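Local coordinates for protein VAL-1 (PDB 3IM0) that probably cleaves alginate and related polyuronates by beta-elimination, as a chlorella-virus lyase of polysaccharide lyase family 14, and holds a glucuronic acid in its cleft, at residues G57-S62 with W217-G222; G90-G95 with S114-W119; D127-P132 with I202-S207. All blocks are in the same frame, centred on the assembly; numbering follows the deposited sequence. Where two conformers were deposited one is given.

Contact 1 of 3, residues G57-S62 with W217-G222. With BDP (beta-D-glucopyranuronic acid), chain B.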
loop_
_atom_site.group_PDB
_atom_site.type_symbol
_atom_site.label_atom_id
_atom_site.label_comp_id
_atom_site.label_asym_id
_atom_site.label_seq_id
_atom_site.Cartn_x
_atom_site.Cartn_y
_atom_site.Cartn_z
ATOM N N GLY A 57 -11.913 12.249 -0.632
ATOM C CA GLY A 57 -10.489 12.266 -0.948
ATOM C C GLY A 57 -9.982 10.913 -1.445
ATOM O O GLY A 57 -10.363 9.872 -0.951
ATOM N N GLY A 58 -9.085 11.048 -2.436
ATOM C CA GLY A 58 -8.302 9.873 -2.826
ATOM C C GLY A 58 -9.104 9.060 -3.841
ATOM O O GLY A 58 -9.993 9.549 -4.518
ATOM N N PHE A 59 -8.739 7.791 -3.941
ATOM C CA PHE A 59 -9.432 6.826 -4.784
ATOM C C PHE A 59 -9.003 5.417 -4.410
ATOM O O PHE A 59 -8.010 5.270 -3.698
ATOM C CB PHE A 59 -9.163 7.119 -6.256
ATOM C CG PHE A 59 -7.768 6.827 -6.785
ATOM C CD1 PHE A 59 -7.552 5.697 -7.573
ATOM C CD2 PHE A 59 -6.712 7.675 -6.486
ATOM C CE1 PHE A 59 -6.282 5.452 -8.049
ATOM C CE2 PHE A 59 -5.423 7.441 -7.000
ATOM C CZ PHE A 59 -5.240 6.313 -7.782
ATOM N N SER A 60 -9.717 4.406 -4.881
ATOM C CA SER A 60 -9.366 3.053 -4.510
ATOM C C SER A 60 -9.668 2.113 -5.684
ATOM O O SER A 60 -10.528 2.422 -6.514
ATOM C CB SER A 60 -10.158 2.604 -3.278
ATOM O OG SER A 60 -11.592 2.709 -3.392
ATOM N N PHE A 61 -8.980 0.995 -5.657
ATOM C CA PHE A 61 -9.254 -0.127 -6.573
ATOM C C PHE A 61 -8.561 -1.373 -6.038
ATOM O O PHE A 61 -7.601 -1.289 -5.253
ATOM C CB PHE A 61 -8.732 0.136 -7.972
ATOM C CG PHE A 61 -7.250 0.271 -8.193
ATOM C CD1 PHE A 61 -6.475 -0.838 -8.517
ATOM C CD2 PHE A 61 -6.611 1.508 -8.101
ATOM C CE1 PHE A 61 -5.120 -0.661 -8.744
ATOM C CE2 PHE A 61 -5.260 1.716 -8.306
ATOM C CZ PHE A 61 -4.518 0.585 -8.630
ATOM N N SER A 62 -8.978 -2.535 -6.508
ATOM C CA SER A 62 -8.367 -3.804 -6.101
ATOM C C SER A 62 -7.844 -4.489 -7.361
ATOM O O SER A 62 -8.477 -4.383 -8.395
ATOM C CB SER A 62 -9.364 -4.718 -5.406
ATOM O OG SER A 62 -8.780 -5.884 -4.850
ATOM N N TRP A 217 -5.473 -0.865 -3.543
ATOM C CA TRP A 217 -5.084 0.536 -3.548
ATOM C C TRP A 217 -6.175 1.324 -2.839
ATOM O O TRP A 217 -7.342 1.133 -3.159
ATOM C CB TRP A 217 -4.929 1.061 -4.986
ATOM C CG TRP A 217 -4.486 2.485 -4.982
ATOM C CD1 TRP A 217 -5.235 3.615 -5.176
ATOM C CD2 TRP A 217 -3.137 2.921 -4.753
ATOM N NE1 TRP A 217 -4.455 4.716 -5.094
ATOM C CE2 TRP A 217 -3.150 4.318 -4.829
ATOM C CE3 TRP A 217 -1.941 2.237 -4.496
ATOM C CZ2 TRP A 217 -1.979 5.069 -4.651
ATOM C CZ3 TRP A 217 -0.779 2.970 -4.319
ATOM C CH2 TRP A 217 -0.823 4.384 -4.403
ATOM N N ASN A 218 -5.781 2.186 -1.888
ATOM C CA ASN A 218 -6.847 2.962 -1.246
ATOM C C ASN A 218 -6.119 4.147 -0.592
ATOM O O ASN A 218 -5.611 3.977 0.517
ATOM C CB ASN A 218 -7.630 2.165 -0.227
ATOM C CG ASN A 218 -8.883 2.890 0.248
ATOM O OD1 ASN A 218 -9.008 4.077 0.003
ATOM N ND2 ASN A 218 -9.777 2.147 0.865
ATOM N N THR A 219 -6.104 5.271 -1.302
ATOM C CA THR A 219 -5.267 6.386 -0.796
ATOM C C THR A 219 -6.157 7.442 -0.163
ATOM O O THR A 219 -7.169 7.813 -0.718
ATOM C CB THR A 219 -4.362 6.960 -1.895
ATOM O OG1 THR A 219 -3.560 8.041 -1.367
ATOM C CG2 THR A 219 -5.138 7.571 -3.062
ATOM N N PHE A 220 -5.732 7.890 1.021
ATOM C CA PHE A 220 -6.524 8.859 1.754
ATOM C C PHE A 220 -5.682 9.362 2.932
ATOM O O PHE A 220 -4.711 8.706 3.326
ATOM C CB PHE A 220 -7.791 8.206 2.306
ATOM C CG PHE A 220 -7.564 6.975 3.164
ATOM C CD1 PHE A 220 -7.504 5.711 2.590
ATOM C CD2 PHE A 220 -7.387 7.051 4.546
ATOM C CE1 PHE A 220 -7.329 4.564 3.345
ATOM C CE2 PHE A 220 -7.240 5.912 5.304
ATOM C CZ PHE A 220 -7.200 4.640 4.732
ATOM N N PHE A 221 -6.060 10.515 3.485
ATOM C CA PHE A 221 -5.367 11.026 4.664
ATOM C C PHE A 221 -5.766 10.341 5.952
ATOM O O PHE A 221 -6.910 10.009 6.217
ATOM C CB PHE A 221 -5.705 12.538 4.820
ATOM C CG PHE A 221 -4.792 13.410 4.012
ATOM C CD1 PHE A 221 -3.819 14.187 4.631
ATOM C CD2 PHE A 221 -4.879 13.456 2.613
ATOM C CE1 PHE A 221 -2.944 14.991 3.914
ATOM C CE2 PHE A 221 -4.002 14.267 1.923
ATOM C CZ PHE A 221 -3.017 15.008 2.526
ATOM N N GLY A 222 -4.736 10.154 6.811
ATOM C CA GLY A 222 -4.938 9.649 8.150
ATOM C C GLY A 222 -5.280 8.167 8.146
ATOM O O GLY A 222 -4.750 7.483 7.249
HETATM C C1 BDP B . -5.966 0.978 8.447
HETATM C C2 BDP B . -5.819 2.378 9.056
HETATM C C3 BDP B . -7.022 3.272 8.936
HETATM C C4 BDP B . -7.760 3.058 7.611
HETATM C C5 BDP B . -7.675 1.689 7.009
HETATM C C6 BDP B . -8.392 1.511 5.694
HETATM O O2 BDP B . -5.245 2.127 10.337
HETATM O O3 BDP B . -6.873 4.712 9.069
HETATM O O4 BDP B . -9.116 3.476 7.765
HETATM O O5 BDP B . -6.457 0.994 7.128
HETATM O O6A BDP B . -9.571 1.964 5.612
HETATM O O6B BDP B . -7.842 0.924 4.720
#

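Contact 2 of 3, residues G90-G95 with S114-W119. With BDP (beta-D-glucopyranuronic acid), chain B.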
loop_
_atom_site.group_PDB
_atom_site.type_symbol
_atom_site.label_atom_id
_atom_site.label_comp_id
_atom_site.label_asym_id
_atom_site.label_seq_id
_atom_site.Cartn_x
_atom_site.Cartn_y
_atom_site.Cartn_z
ATOM N N GLY A 90 0.247 12.116 7.887
ATOM C CA GLY A 90 0.362 10.860 7.131
ATOM C C GLY A 90 -0.905 10.372 6.474
ATOM O O GLY A 90 -1.988 10.955 6.599
ATOM N N GLY A 91 -0.840 9.261 5.746
ATOM C CA GLY A 91 -2.049 8.709 5.106
ATOM C C GLY A 91 -1.632 7.459 4.336
ATOM O O GLY A 91 -0.453 7.108 4.381
ATOM N N LYS A 92 -2.553 6.794 3.656
ATOM C CA LYS A 92 -2.262 5.551 2.965
ATOM C C LYS A 92 -2.068 5.746 1.465
ATOM O O LYS A 92 -2.619 6.640 0.831
ATOM C CB LYS A 92 -3.443 4.566 3.091
ATOM C CG LYS A 92 -3.497 3.762 4.388
ATOM C CD LYS A 92 -3.627 4.680 5.603
ATOM C CE LYS A 92 -3.876 3.842 6.847
ATOM N NZ LYS A 92 -4.192 4.711 8.030
ATOM N N HIS A 93 -1.268 4.838 0.913
ATOM C CA HIS A 93 -1.186 4.606 -0.519
ATOM C C HIS A 93 -1.928 3.309 -0.807
ATOM O O HIS A 93 -3.088 3.332 -1.248
ATOM C CB HIS A 93 0.268 4.543 -0.987
ATOM C CG HIS A 93 0.895 5.892 -1.134
ATOM N ND1 HIS A 93 2.151 6.042 -1.661
ATOM C CD2 HIS A 93 0.444 7.131 -0.844
ATOM C CE1 HIS A 93 2.485 7.324 -1.700
ATOM N NE2 HIS A 93 1.455 8.023 -1.199
ATOM N N GLY A 94 -1.291 2.180 -0.526
ATOM C CA GLY A 94 -1.912 0.881 -0.757
ATOM C C GLY A 94 -0.887 -0.227 -0.555
ATOM O O GLY A 94 0.216 0.011 -0.071
ATOM N N GLY A 95 -1.284 -1.454 -0.943
ATOM C CA GLY A 95 -0.330 -2.527 -0.642
ATOM C C GLY A 95 -0.940 -3.884 -0.912
ATOM O O GLY A 95 -1.943 -4.019 -1.615
ATOM N N SER A 114 -2.090 -7.596 5.965
ATOM C CA SER A 114 -1.809 -6.652 4.884
ATOM C C SER A 114 -0.465 -5.961 5.082
ATOM O O SER A 114 -0.006 -5.759 6.207
ATOM C CB SER A 114 -2.907 -5.592 4.755
ATOM O OG SER A 114 -2.989 -4.812 5.932
ATOM N N ASN A 115 0.146 -5.609 3.956
ATOM C CA ASN A 115 1.437 -4.940 3.913
ATOM C C ASN A 115 1.314 -3.703 3.041
ATOM O O ASN A 115 1.264 -3.820 1.812
ATOM C CB ASN A 115 2.504 -5.884 3.337
ATOM C CG ASN A 115 3.908 -5.365 3.620
ATOM O OD1 ASN A 115 4.130 -4.591 4.548
ATOM N ND2 ASN A 115 4.876 -5.781 2.827
ATOM N N ARG A 116 1.246 -2.507 3.646
ATOM C CA ARG A 116 0.963 -1.296 2.881
ATOM C C ARG A 116 1.988 -0.206 3.097
ATOM O O ARG A 116 2.726 -0.156 4.087
ATOM C CB ARG A 116 -0.394 -0.724 3.338
ATOM C CG ARG A 116 -1.581 -1.560 2.905
ATOM C CD ARG A 116 -2.849 -0.791 3.273
ATOM N NE ARG A 116 -3.135 -0.982 4.692
ATOM C CZ ARG A 116 -4.167 -0.412 5.307
ATOM N NH1 ARG A 116 -4.975 0.388 4.618
ATOM N NH2 ARG A 116 -4.302 -0.693 6.603
ATOM N N ILE A 117 2.007 0.717 2.152
ATOM C CA ILE A 117 2.772 1.944 2.264
ATOM C C ILE A 117 1.896 3.028 2.917
ATOM O O ILE A 117 0.775 3.213 2.425
ATOM C CB ILE A 117 3.213 2.447 0.899
ATOM C CG1 ILE A 117 4.260 1.541 0.200
ATOM C CG2 ILE A 117 3.729 3.885 0.957
ATOM C CD1 ILE A 117 5.623 1.581 0.893
ATOM N N MET A 118 2.400 3.690 3.940
ATOM C CA MET A 118 1.791 4.956 4.397
ATOM C C MET A 118 2.797 6.074 4.179
ATOM O O MET A 118 4.008 5.867 4.379
ATOM C CB MET A 118 1.426 4.955 5.878
ATOM C CG MET A 118 0.097 4.254 6.156
ATOM S SD MET A 118 -0.430 4.454 7.872
ATOM C CE MET A 118 -0.700 6.221 7.928
ATOM N N TRP A 119 2.330 7.269 3.831
ATOM C CA TRP A 119 3.183 8.438 4.009
ATOM C C TRP A 119 3.004 8.927 5.459
ATOM O O TRP A 119 2.130 8.477 6.203
ATOM C CB TRP A 119 2.865 9.526 3.022
ATOM C CG TRP A 119 1.732 10.468 3.267
ATOM C CD1 TRP A 119 1.765 11.616 4.007
ATOM C CD2 TRP A 119 0.389 10.358 2.765
ATOM N NE1 TRP A 119 0.531 12.236 4.008
ATOM C CE2 TRP A 119 -0.338 11.476 3.246
ATOM C CE3 TRP A 119 -0.252 9.406 1.952
ATOM C CZ2 TRP A 119 -1.683 11.677 2.940
ATOM C CZ3 TRP A 119 -1.588 9.623 1.662
ATOM C CH2 TRP A 119 -2.311 10.733 2.141
HETATM C C1 BDP B . -5.966 0.978 8.447
HETATM C C2 BDP B . -5.819 2.378 9.056
HETATM C C3 BDP B . -7.022 3.272 8.936
HETATM C C4 BDP B . -7.760 3.058 7.611
HETATM C C5 BDP B . -7.675 1.689 7.009
HETATM C C6 BDP B . -8.392 1.511 5.694
HETATM O O2 BDP B . -5.245 2.127 10.337
HETATM O O3 BDP B . -6.873 4.712 9.069
HETATM O O4 BDP B . -9.116 3.476 7.765
HETATM O O5 BDP B . -6.457 0.994 7.128
HETATM O O6A BDP B . -9.571 1.964 5.612
HETATM O O6B BDP B . -7.842 0.924 4.720
#

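Contact 3 of 3, residues D127-P132 with I202-S207. With BDP (beta-D-glucopyranuronic acid), chain B.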
loop_
_atom_site.group_PDB
_atom_site.type_symbol
_atom_site.label_atom_id
_atom_site.label_comp_id
_atom_site.label_asym_id
_atom_site.label_seq_id
_atom_site.Cartn_x
_atom_site.Cartn_y
_atom_site.Cartn_z
ATOM N N ASP A 127 6.464 1.380 6.418
ATOM C CA ASP A 127 5.779 0.117 6.106
ATOM C C ASP A 127 4.684 -0.035 7.146
ATOM O O ASP A 127 4.929 0.139 8.352
ATOM C CB ASP A 127 6.805 -0.998 6.110
ATOM C CG ASP A 127 6.273 -2.354 5.695
ATOM O OD1 ASP A 127 5.119 -2.491 5.234
ATOM O OD2 ASP A 127 7.078 -3.293 5.820
ATOM N N TYR A 128 3.434 -0.315 6.764
ATOM C CA TYR A 128 2.353 -0.360 7.762
ATOM C C TYR A 128 1.689 -1.723 7.656
ATOM O O TYR A 128 1.165 -2.035 6.578
ATOM C CB TYR A 128 1.414 0.816 7.443
ATOM C CG TYR A 128 0.254 1.073 8.381
ATOM C CD1 TYR A 128 0.475 1.372 9.717
ATOM C CD2 TYR A 128 -1.056 1.022 7.911
ATOM C CE1 TYR A 128 -0.580 1.609 10.591
ATOM C CE2 TYR A 128 -2.129 1.256 8.763
ATOM C CZ TYR A 128 -1.870 1.549 10.093
ATOM O OH TYR A 128 -2.909 1.794 10.963
ATOM N N ILE A 129 1.739 -2.543 8.684
ATOM C CA ILE A 129 1.363 -3.949 8.590
ATOM C C ILE A 129 0.232 -4.276 9.534
ATOM O O ILE A 129 0.283 -3.900 10.713
ATOM C CB ILE A 129 2.598 -4.835 8.908
ATOM C CG1 ILE A 129 3.724 -4.659 7.892
ATOM C CG2 ILE A 129 2.165 -6.281 9.085
ATOM C CD1 ILE A 129 4.969 -5.460 8.213
ATOM N N TYR A 130 -0.796 -4.977 9.043
ATOM C CA TYR A 130 -1.826 -5.560 9.887
ATOM C C TYR A 130 -1.513 -7.064 9.929
ATOM O O TYR A 130 -1.689 -7.699 8.880
ATOM C CB TYR A 130 -3.237 -5.349 9.356
ATOM C CG TYR A 130 -3.927 -4.100 9.830
ATOM C CD1 TYR A 130 -3.450 -2.826 9.505
ATOM C CD2 TYR A 130 -5.066 -4.178 10.619
ATOM C CE1 TYR A 130 -4.115 -1.687 9.968
ATOM C CE2 TYR A 130 -5.725 -3.059 11.072
ATOM C CZ TYR A 130 -5.245 -1.817 10.744
ATOM O OH TYR A 130 -5.935 -0.706 11.214
ATOM N N PRO A 131 -1.028 -7.622 11.015
ATOM C CA PRO A 131 -0.756 -9.069 11.085
ATOM C C PRO A 131 -2.014 -9.837 11.439
ATOM O O PRO A 131 -2.978 -9.251 11.963
ATOM C CB PRO A 131 0.264 -9.144 12.225
ATOM C CG PRO A 131 -0.209 -8.069 13.157
ATOM C CD PRO A 131 -0.693 -6.933 12.287
ATOM N N PRO A 132 -2.071 -11.140 11.193
ATOM C CA PRO A 132 -3.301 -11.871 11.545
ATOM C C PRO A 132 -3.519 -12.042 13.053
ATOM O O PRO A 132 -2.569 -12.141 13.828
ATOM C CB PRO A 132 -3.075 -13.264 10.935
ATOM C CG PRO A 132 -2.002 -13.040 9.915
ATOM C CD PRO A 132 -1.087 -12.007 10.541
ATOM N N ILE A 202 8.683 -12.533 9.657
ATOM C CA ILE A 202 7.257 -12.327 9.756
ATOM C C ILE A 202 6.460 -13.600 9.533
ATOM O O ILE A 202 6.809 -14.324 8.584
ATOM C CB ILE A 202 6.844 -11.273 8.683
ATOM C CG1 ILE A 202 7.645 -9.982 8.746
ATOM C CG2 ILE A 202 5.345 -11.047 8.777
ATOM C CD1 ILE A 202 7.492 -9.131 7.471
ATOM N N ASN A 203 5.446 -13.825 10.333
ATOM C CA ASN A 203 4.401 -14.796 10.023
ATOM C C ASN A 203 3.293 -14.080 9.254
ATOM O O ASN A 203 2.496 -13.317 9.824
ATOM C CB ASN A 203 3.836 -15.396 11.291
ATOM C CG ASN A 203 4.475 -16.717 11.719
ATOM O OD1 ASN A 203 4.229 -17.168 12.842
ATOM N ND2 ASN A 203 5.250 -17.328 10.845
ATOM N N TRP A 204 3.206 -14.288 7.931
ATOM C CA TRP A 204 2.169 -13.589 7.181
ATOM C C TRP A 204 0.830 -14.307 7.170
ATOM O O TRP A 204 -0.214 -13.685 6.987
ATOM C CB TRP A 204 2.644 -13.433 5.722
ATOM C CG TRP A 204 3.526 -12.262 5.480
ATOM C CD1 TRP A 204 4.799 -12.256 5.012
ATOM C CD2 TRP A 204 3.197 -10.873 5.702
ATOM N NE1 TRP A 204 5.288 -10.972 4.921
ATOM C CE2 TRP A 204 4.322 -10.110 5.339
ATOM C CE3 TRP A 204 2.044 -10.237 6.170
ATOM C CZ2 TRP A 204 4.332 -8.707 5.434
ATOM C CZ3 TRP A 204 2.040 -8.844 6.270
ATOM C CH2 TRP A 204 3.186 -8.123 5.899
ATOM N N SER A 205 0.826 -15.622 7.390
ATOM C CA SER A 205 -0.431 -16.341 7.541
ATOM C C SER A 205 -0.256 -17.619 8.377
ATOM O O SER A 205 0.862 -18.077 8.615
ATOM C CB SER A 205 -1.024 -16.698 6.175
ATOM O OG SER A 205 -0.430 -17.908 5.708
ATOM N N ARG A 206 -1.354 -18.214 8.777
ATOM C CA ARG A 206 -1.423 -19.351 9.680
ATOM C C ARG A 206 -1.468 -20.698 8.965
ATOM O O ARG A 206 -1.395 -21.724 9.639
ATOM C CB ARG A 206 -2.677 -19.211 10.558
ATOM C CG ARG A 206 -3.971 -19.526 9.824
ATOM C CD ARG A 206 -5.216 -19.018 10.538
ATOM N NE ARG A 206 -5.273 -19.392 11.944
ATOM C CZ ARG A 206 -5.010 -18.596 12.987
ATOM N NH1 ARG A 206 -4.649 -17.337 12.796
ATOM N NH2 ARG A 206 -5.087 -19.039 14.236
ATOM N N SER A 207 -1.604 -20.673 7.643
ATOM C CA SER A 207 -1.795 -21.902 6.862
ATOM C C SER A 207 -1.335 -21.759 5.419
ATOM O O SER A 207 -1.424 -20.703 4.786
ATOM C CB SER A 207 -3.270 -22.316 6.916
ATOM O OG SER A 207 -3.543 -23.413 6.060
HETATM C C1 BDP B . -5.966 0.978 8.447
HETATM C C2 BDP B . -5.819 2.378 9.056
HETATM C C3 BDP B . -7.022 3.272 8.936
HETATM C C4 BDP B . -7.760 3.058 7.611
HETATM C C5 BDP B . -7.675 1.689 7.009
HETATM C C6 BDP B . -8.392 1.511 5.694
HETATM O O2 BDP B . -5.245 2.127 10.337
HETATM O O3 BDP B . -6.873 4.712 9.069
HETATM O O4 BDP B . -9.116 3.476 7.765
HETATM O O5 BDP B . -6.457 0.994 7.128
HETATM O O6A BDP B . -9.571 1.964 5.612
HETATM O O6B BDP B . -7.842 0.924 4.720
#

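Contact 1 of 3, residues G57-S62 with W217-G222
Phe61 and Trp217 pair as neighbours in two antiparallel strands, 59-62 and 217-221. Their backbones are joined twice: Trp217 N donates to Phe61 O at 2.8 Å, and Phe61 N donates to Trp217 O at 3.0 Å. Thr219 N gives a further bond to Phe59 O, nearly straight at 168°. The tight part lies on the face that carries Phe59, Phe61, Trp217 and Thr219. Trp217 CB sits over the face of the Phe61 ring, 3.6 Å from its centroid, as a CH-pi contact. Trp217 CG is anti to its backbone N (chi1 -178°), and the indole runs on past Phe61 to Phe59. There Trp217 NE1 lies over the Phe59 ring, displaced toward the rim, 3.2 Å from Phe59 CZ. The two ring planes are oblique, at 43°. Thr219 CG2 touches the same phenyl ring at Phe59 CD2, 3.8 Å away. Phe235 and Phe238 of strand 231-241 continue this aromatic core. The other side, at Ser60 and Asn218, is looser and partly exposed. Here Ser60 CB meets Asn218 CG at 3.8 Å. Further along strand 217-221, the buried Phe220 brings its CZ to 3.3 Å from C4 of the bound glucuronic acid. One face thus fills the hydrophobic interior between two sheets and the other borders a sugar cleft, as in the concanavalin-like beta sandwich of polysaccharide lyases.

Contact 2 of 3, residues G90-G95 with S114-W119
Strands 91-95 and 114-119 run antiparallel at 154°, with Gly91 opposite Trp119 and Lys92 opposite Met118. Gly91 N donates to Trp119 O, and the return bond from Trp119 N to Gly91 O is weak. Two straighter bonds follow: His93 N to Ile117 O, and Ile117 N to Gly94 O, each at 168°. The Trp119 indole folds back over the glycines. Its CG stands between the backbone N and the carbonyl carbon (chi1 82°), which lays the ring flat against the neighbouring strand. Gly91 CA lies 3.4 Å from the centroid of the six-membered ring, almost on its normal. Gly90 CA lies over the five-membered ring of Trp119, farther off its normal. Beyond the rim of the indole, His93 CD2 meets Trp119 CE3 at 3.7 Å; the His93 nitrogens bond to Tyr81 and Trp77. On the other face, Lys92 and Met118 lie side by side, with Lys92 CE 3.6 Å from Met118 SD. Lys92 NZ bonds to Gly222 O and more weakly to O3 of the glucuronic acid at 2.9 Å. Arg116 bends at its third torsion and presents its guanidinium edge to the sugar. NH1 and NH2 of Arg116 both donate to the ring oxygen O5, and NH1 also reaches carboxylate oxygen O6B at 2.9 Å. Two basic side chains thus grip one acidic sugar from adjacent strands. Their charge would suit a site for uronate units.

Contact 3 of 3, residues D127-P132 with I202-S207
Ile129 meets Trp204 with its CG2 methyl, which lies 3.8 Å from Trp204 CZ3. The methyl is anti to the Ile129 backbone N (chi1 -64°, measured to CG1). Ile129 CD1 follows at 4.0 Å from Trp204 CH2, so both branches touch the benzene end of the indole. The two side chains cross at about a right angle. Trp204 starts away from strand 127-130, but chi1 of -84° and chi2 of 120° swing the ring back toward it. Ile202 CG2 covers one face of the same ring, 3.6 Å above its centre. Trp204 NE1 is bonded to Glu187 O, which helps fix the ring's rotation. The second touch is plainer: Pro132 CG lies 3.5 Å from Trp204 O. Tyr128 and Tyr130 extend from the opposite side of their strand. Tyr130 OH bonds O2 of the glucuronic acid at 3.0 Å, and Tyr128 OH is modelled even closer to the same oxygen, so close that the length is doubtful. Residues 127-130 pair with strand 112-119 and, on their other side, with strand 149-151. The loop 202-207 leaves strand 195-202 of the second sheet and carries Trp204 across to Ile129, beside Ile98 of strand 91-99.

In the fold
All three contacts are buried, yet they differ in kind. Contacts 1 and 2 are strand pairings within one seven-stranded sheet. They join where strand 212-221 runs beside strand 91-99, through Thr219 OG1 to Lys92 O and Gly222 N to Gly90 O. Contact 2 meets contact 3 through backbone bonds between strands 112-119 and 125-130. Contact 2 lies nearest the chain centre; contact 3 is farther out, and there a loop packs on the sheet through van der Waals contacts, with no strand pairing. Contacts 1 and 3 do not touch; their centres are about 21 Å apart. Each reaches the same glucuronic acid: contact 1 with an aromatic ring, contact 2 with basic groups, contact 3 with tyrosine hydroxyls.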